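Local atomic coordinates of eukaryotic translation initiation factor 4E type 5 (Leishmania major, PDB entry 7KCJ), a protein that probably binds the 7-methylguanosine cap of messenger RNA and takes part in translation initiation, as members of the eIF4E family generally do. Residues D16-S21 with V119-T124; D29-N32 with N38-L41. All blocks are in the same frame, centred on the assembly; numbering follows the deposited sequence.

Contact 1 of 2, residues D16-S21 with V119-T124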
loop_
_atom_site.group_PDB
_atom_site.type_symbol
_atom_site.label_atom_id
_atom_site.label_comp_id
_atom_site.label_asym_id
_atom_site.label_seq_id
_atom_site.Cartn_x
_atom_site.Cartn_y
_atom_site.Cartn_z
ATOM N N ASP A 16 -2.878 15.391 5.783
ATOM C CA ASP A 16 -3.194 15.809 4.399
ATOM C C ASP A 16 -4.355 14.930 3.808
ATOM O O ASP A 16 -5.050 14.290 4.584
ATOM C CB ASP A 16 -1.909 15.746 3.542
ATOM C CG ASP A 16 -0.731 16.485 4.131
ATOM O OD1 ASP A 16 -0.807 17.721 4.248
ATOM O OD2 ASP A 16 0.273 15.831 4.453
ATOM N N LYS A 17 -4.529 14.839 2.496
ATOM C CA LYS A 17 -5.547 13.956 1.911
ATOM C C LYS A 17 -4.862 12.910 1.041
ATOM O O LYS A 17 -3.761 13.137 0.536
ATOM C CB LYS A 17 -6.613 14.740 1.128
ATOM C CG LYS A 17 -6.024 15.850 0.257
ATOM C CD LYS A 17 -7.047 16.511 -0.648
ATOM C CE LYS A 17 -6.395 17.509 -1.577
ATOM N NZ LYS A 17 -7.333 17.973 -2.635
ATOM N N TRP A 18 -5.508 11.759 0.870
ATOM C CA TRP A 18 -4.975 10.663 0.079
ATOM C C TRP A 18 -6.006 10.280 -0.975
ATOM O O TRP A 18 -7.185 10.174 -0.650
ATOM C CB TRP A 18 -4.681 9.452 1.003
ATOM C CG TRP A 18 -3.677 9.770 2.084
ATOM C CD1 TRP A 18 -3.880 10.537 3.197
ATOM C CD2 TRP A 18 -2.304 9.344 2.134
ATOM N NE1 TRP A 18 -2.716 10.619 3.935
ATOM C CE2 TRP A 18 -1.726 9.921 3.287
ATOM C CE3 TRP A 18 -1.518 8.512 1.336
ATOM C CZ2 TRP A 18 -0.393 9.699 3.645
ATOM C CZ3 TRP A 18 -0.186 8.319 1.674
ATOM C CH2 TRP A 18 0.358 8.901 2.819
ATOM N N PHE A 19 -5.584 10.102 -2.231
ATOM C CA PHE A 19 -6.496 9.667 -3.281
ATOM C C PHE A 19 -6.435 8.150 -3.422
ATOM O O PHE A 19 -5.352 7.572 -3.515
ATOM C CB PHE A 19 -6.202 10.338 -4.623
ATOM C CG PHE A 19 -7.357 10.214 -5.583
ATOM C CD1 PHE A 19 -8.434 11.076 -5.511
ATOM C CD2 PHE A 19 -7.386 9.208 -6.535
ATOM C CE1 PHE A 19 -9.512 10.950 -6.386
ATOM C CE2 PHE A 19 -8.462 9.085 -7.408
ATOM C CZ PHE A 19 -9.518 9.951 -7.325
ATOM N N VAL A 20 -7.600 7.509 -3.452
ATOM C CA VAL A 20 -7.701 6.056 -3.537
ATOM C C VAL A 20 -8.115 5.651 -4.950
ATOM O O VAL A 20 -9.029 6.240 -5.529
ATOM C CB VAL A 20 -8.691 5.488 -2.485
ATOM C CG1 VAL A 20 -8.586 3.973 -2.403
ATOM C CG2 VAL A 20 -8.461 6.107 -1.105
ATOM N N SER A 21 -7.425 4.674 -5.513
ATOM C CA SER A 21 -7.744 4.165 -6.840
ATOM C C SER A 21 -7.486 2.663 -6.908
ATOM O O SER A 21 -6.688 2.121 -6.139
ATOM C CB SER A 21 -6.971 4.913 -7.916
ATOM O OG SER A 21 -5.592 4.699 -7.705
ATOM N N VAL A 119 0.499 3.894 10.468
ATOM C CA VAL A 119 1.823 4.499 10.468
ATOM C C VAL A 119 2.049 5.420 9.239
ATOM O O VAL A 119 2.687 6.465 9.356
ATOM C CB VAL A 119 2.974 3.467 10.642
ATOM C CG1 VAL A 119 2.921 2.716 11.970
ATOM C CG2 VAL A 119 3.127 2.537 9.459
ATOM N N VAL A 120 1.536 5.035 8.070
ATOM C CA VAL A 120 1.716 5.821 6.850
ATOM C C VAL A 120 0.745 7.002 6.733
ATOM O O VAL A 120 1.173 8.121 6.447
ATOM C CB VAL A 120 1.629 4.886 5.617
ATOM C CG1 VAL A 120 1.504 5.654 4.306
ATOM C CG2 VAL A 120 2.815 3.930 5.579
ATOM N N MET A 121 -0.566 6.757 6.908
ATOM C CA MET A 121 -1.573 7.807 6.685
ATOM C C MET A 121 -2.077 8.544 7.925
ATOM O O MET A 121 -2.528 9.685 7.798
ATOM C CB MET A 121 -2.786 7.252 5.914
ATOM C CG MET A 121 -2.433 6.617 4.579
ATOM S SD MET A 121 -3.901 6.108 3.621
ATOM C CE MET A 121 -4.576 4.984 4.706
ATOM N N GLY A 122 -2.062 7.886 9.081
ATOM C CA GLY A 122 -2.556 8.466 10.327
ATOM C C GLY A 122 -1.873 9.754 10.742
ATOM O O GLY A 122 -0.670 9.905 10.543
ATOM N N GLU A 123 -2.635 10.707 11.295
ATOM C CA GLU A 123 -2.083 11.997 11.695
ATOM C C GLU A 123 -1.051 11.902 12.821
ATOM O O GLU A 123 0.048 12.444 12.678
ATOM C CB GLU A 123 -3.197 12.993 12.059
ATOM C CG GLU A 123 -2.974 14.388 11.503
ATOM C CD GLU A 123 -4.014 15.409 11.926
ATOM O OE1 GLU A 123 -4.356 15.441 13.130
ATOM O OE2 GLU A 123 -4.482 16.182 11.057
ATOM N N THR A 124 -1.394 11.238 13.935
ATOM C CA THR A 124 -0.467 11.121 15.061
ATOM C C THR A 124 0.421 9.884 14.978
ATOM O O THR A 124 1.539 9.905 15.497
ATOM C CB THR A 124 -1.208 11.192 16.395
ATOM O OG1 THR A 124 -1.986 10.005 16.565
ATOM C CG2 THR A 124 -2.091 12.425 16.504
HETATM O O HOH W 1 -2.892 17.138 8.292
#

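Contact 2 of 2, residues D29-N32 with N38-L41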
loop_
_atom_site.group_PDB
_atom_site.type_symbol
_atom_site.label_atom_id
_atom_site.label_comp_id
_atom_site.label_asym_id
_atom_site.label_seq_id
_atom_site.Cartn_x
_atom_site.Cartn_y
_atom_site.Cartn_z
ATOM N N ASP A 29 -4.383 -9.430 -24.452
ATOM C CA ASP A 29 -5.129 -9.103 -25.686
ATOM C C ASP A 29 -5.700 -7.696 -25.651
ATOM O O ASP A 29 -5.667 -6.996 -26.659
ATOM C CB ASP A 29 -6.232 -10.138 -26.001
ATOM C CG ASP A 29 -5.686 -11.548 -26.206
ATOM O OD1 ASP A 29 -4.746 -11.704 -26.982
ATOM O OD2 ASP A 29 -6.188 -12.490 -25.547
ATOM N N MET A 30 -6.154 -7.267 -24.484
ATOM C CA MET A 30 -6.692 -5.925 -24.334
ATOM C C MET A 30 -5.593 -4.869 -24.534
ATOM O O MET A 30 -5.830 -3.849 -25.186
ATOM C CB MET A 30 -7.342 -5.773 -22.957
ATOM C CG MET A 30 -7.741 -4.362 -22.698
ATOM S SD MET A 30 -7.925 -3.960 -20.983
ATOM C CE MET A 30 -6.291 -4.357 -20.320
ATOM N N VAL A 31 -4.410 -5.085 -23.949
ATOM C CA VAL A 31 -3.306 -4.139 -24.079
ATOM C C VAL A 31 -2.900 -4.018 -25.537
ATOM O O VAL A 31 -2.843 -2.910 -26.060
ATOM C CB VAL A 31 -2.095 -4.519 -23.181
ATOM C CG1 VAL A 31 -0.928 -3.570 -23.423
ATOM C CG2 VAL A 31 -2.491 -4.516 -21.706
ATOM N N ASN A 32 -2.712 -5.169 -26.209
ATOM C CA ASN A 32 -2.305 -5.197 -27.612
ATOM C C ASN A 32 -3.348 -4.600 -28.557
ATOM O O ASN A 32 -2.996 -3.815 -29.434
ATOM C CB ASN A 32 -1.962 -6.628 -28.039
ATOM C CG ASN A 32 -0.782 -7.205 -27.303
ATOM O OD1 ASN A 32 0.133 -6.484 -26.886
ATOM N ND2 ASN A 32 -0.779 -8.527 -27.112
ATOM N N ASN A 38 0.968 -1.042 -25.313
ATOM C CA ASN A 38 1.556 -0.149 -24.330
ATOM C C ASN A 38 0.921 -0.404 -22.965
ATOM O O ASN A 38 -0.202 0.032 -22.716
ATOM C CB ASN A 38 1.343 1.302 -24.772
ATOM C CG ASN A 38 2.131 2.281 -23.941
ATOM O OD1 ASN A 38 2.365 2.077 -22.740
ATOM N ND2 ASN A 38 2.553 3.368 -24.556
ATOM N N TRP A 39 1.662 -1.063 -22.068
ATOM C CA TRP A 39 1.187 -1.421 -20.745
ATOM C C TRP A 39 1.053 -0.257 -19.780
ATOM O O TRP A 39 0.255 -0.344 -18.839
ATOM C CB TRP A 39 2.073 -2.517 -20.150
ATOM C CG TRP A 39 1.936 -3.818 -20.863
ATOM C CD1 TRP A 39 2.401 -4.145 -22.108
ATOM C CD2 TRP A 39 1.211 -4.943 -20.394
ATOM N NE1 TRP A 39 2.010 -5.420 -22.434
ATOM C CE2 TRP A 39 1.310 -5.948 -21.382
ATOM C CE3 TRP A 39 0.523 -5.217 -19.200
ATOM C CZ2 TRP A 39 0.765 -7.213 -21.200
ATOM C CZ3 TRP A 39 -0.040 -6.454 -19.030
ATOM C CH2 TRP A 39 0.070 -7.438 -20.025
ATOM N N GLN A 40 1.831 0.799 -19.974
ATOM C CA GLN A 40 1.736 1.977 -19.113
ATOM C C GLN A 40 0.481 2.773 -19.499
ATOM O O GLN A 40 -0.247 3.239 -18.612
ATOM C CB GLN A 40 2.998 2.833 -19.251
ATOM C CG GLN A 40 4.278 2.006 -19.189
ATOM C CD GLN A 40 4.464 1.407 -17.828
ATOM O OE1 GLN A 40 4.302 2.083 -16.808
ATOM N NE2 GLN A 40 4.791 0.119 -17.783
ATOM N N LEU A 41 0.188 2.878 -20.814
ATOM C CA LEU A 41 -1.030 3.535 -21.294
ATOM C C LEU A 41 -2.245 2.716 -20.812
ATOM O O LEU A 41 -3.176 3.282 -20.252
ATOM C CB LEU A 41 -1.019 3.618 -22.828
ATOM C CG LEU A 41 -2.290 4.148 -23.494
ATOM C CD1 LEU A 41 -2.527 5.622 -23.152
ATOM C CD2 LEU A 41 -2.197 3.988 -25.013
#

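Contact 1 of 2, residues D16-S21 with V119-T124
W18 meets M121 and V120 through a Met-aromatic contact, CH-pi packing and plain apolar touch. The CH-pi contact is made by M121 CG, which stands 3.6 Å from the centroid of the six-membered ring of W18, only 10° off the ring normal, so the methylene lies squarely over the face. The sulfur continues across the same face, with M121 SD 4.1 Å from the centroid of the five-membered ring of W18. One thioether chain therefore spans both rings of the indole. Its chi1 of -57° sets CG anti to the carbonyl carbon.

A second apolar contact comes from V120, whose CG1 reaches W18 CH2 at 3.8 Å, the two side chains crossing at about a right angle. V120 O also approaches the indole, 3.6 Å from W18 CZ2 and oblique to the ring; the same carbonyl accepts a hydrogen bond from R15 NE.

A water bridges the more exposed ends of the segments: it takes a hydrogen bond from D16 N at 3.1 Å and gives a weak one to E123 OE2 at 3.3 Å. W18 NE1 is hydrogen-bonded to R15 O, just before the corner the chain turns at D16.

In eIF4E folds, helices pack on one face of a curved antiparallel sheet; here W18 on strand 13-23 meets the C-terminal end of helix 108-121. All three touching residues are buried, and M121 also rests on F80 of strand 77-82. Direct contact between the segments is thus apolar and aromatic, while R15 beside them adds hydrogen bonds to both partners.

Contact 2 of 2, residues D29-N32 with N38-L41
One face of the W39 indole receives V31, whose two methyl groups divide the ring system between them. CG1 of V31 sits over the five-membered ring of W39, 3.6 Å from its centroid and 10° off the normal, a CH-pi contact made face-on. The other branch lies over the benzo side, with V31 CG2 4.0 Å from W39 CE3. At the pyrrole part, V31 CG1 comes equally near W39 NE1 and CD1, but from above the plane. The side chains cross at about a right angle; with CG1 anti to the backbone N (chi1 176°), both methyls of V31 point at the W39 face. L26, in the loop before helix 28-34, touches W39 as well.

Two consecutive helices, 28-34 and 39-46, are joined here by a short loop, between strands 13-23 and 48-55 of the eIF4E sheet, and the CA atoms of V31 and W39 approach to 6.2 Å.

N38 supplies the N-cap of the second helix. Its OD1 accepts from L41 N at 3.0 Å with an N-H...O angle of 167°, nearly straight, although the donor stands well above the carbonyl plane. A weak bond from Q40 N to N38 OD1, 3.1 Å and bent, shares the same oxygen. Two backbone N-H groups of the first turn are thereby engaged by one oxygen, which probably restricts rotation of the amide. V31 CG1 also packs on the backbone of the cap residue, 3.7 Å from N38 N, while V31 makes a backbone hydrogen bond with G37 and its side chain touches A42.

In the fold
From the N terminus the chain first runs through strand 13-23, where residues 16-21 form the early side of contact 1. It then leaves the sheet for helix 28-34, turns, and enters helix 39-46; contact 2 closes this short loop, with five residues between its segments. Strand 48-55 next returns beside strand 13-23. Only after further strands and helices does the end of helix 108-121 close contact 1, across 97 intervening residues. Contact 2 thus falls wholly within the long loop, without crossing. Their centres are 30 Å apart and their nearest atoms about 12 Å: contact 1 joins sheet to helix, contact 2 helix to helix.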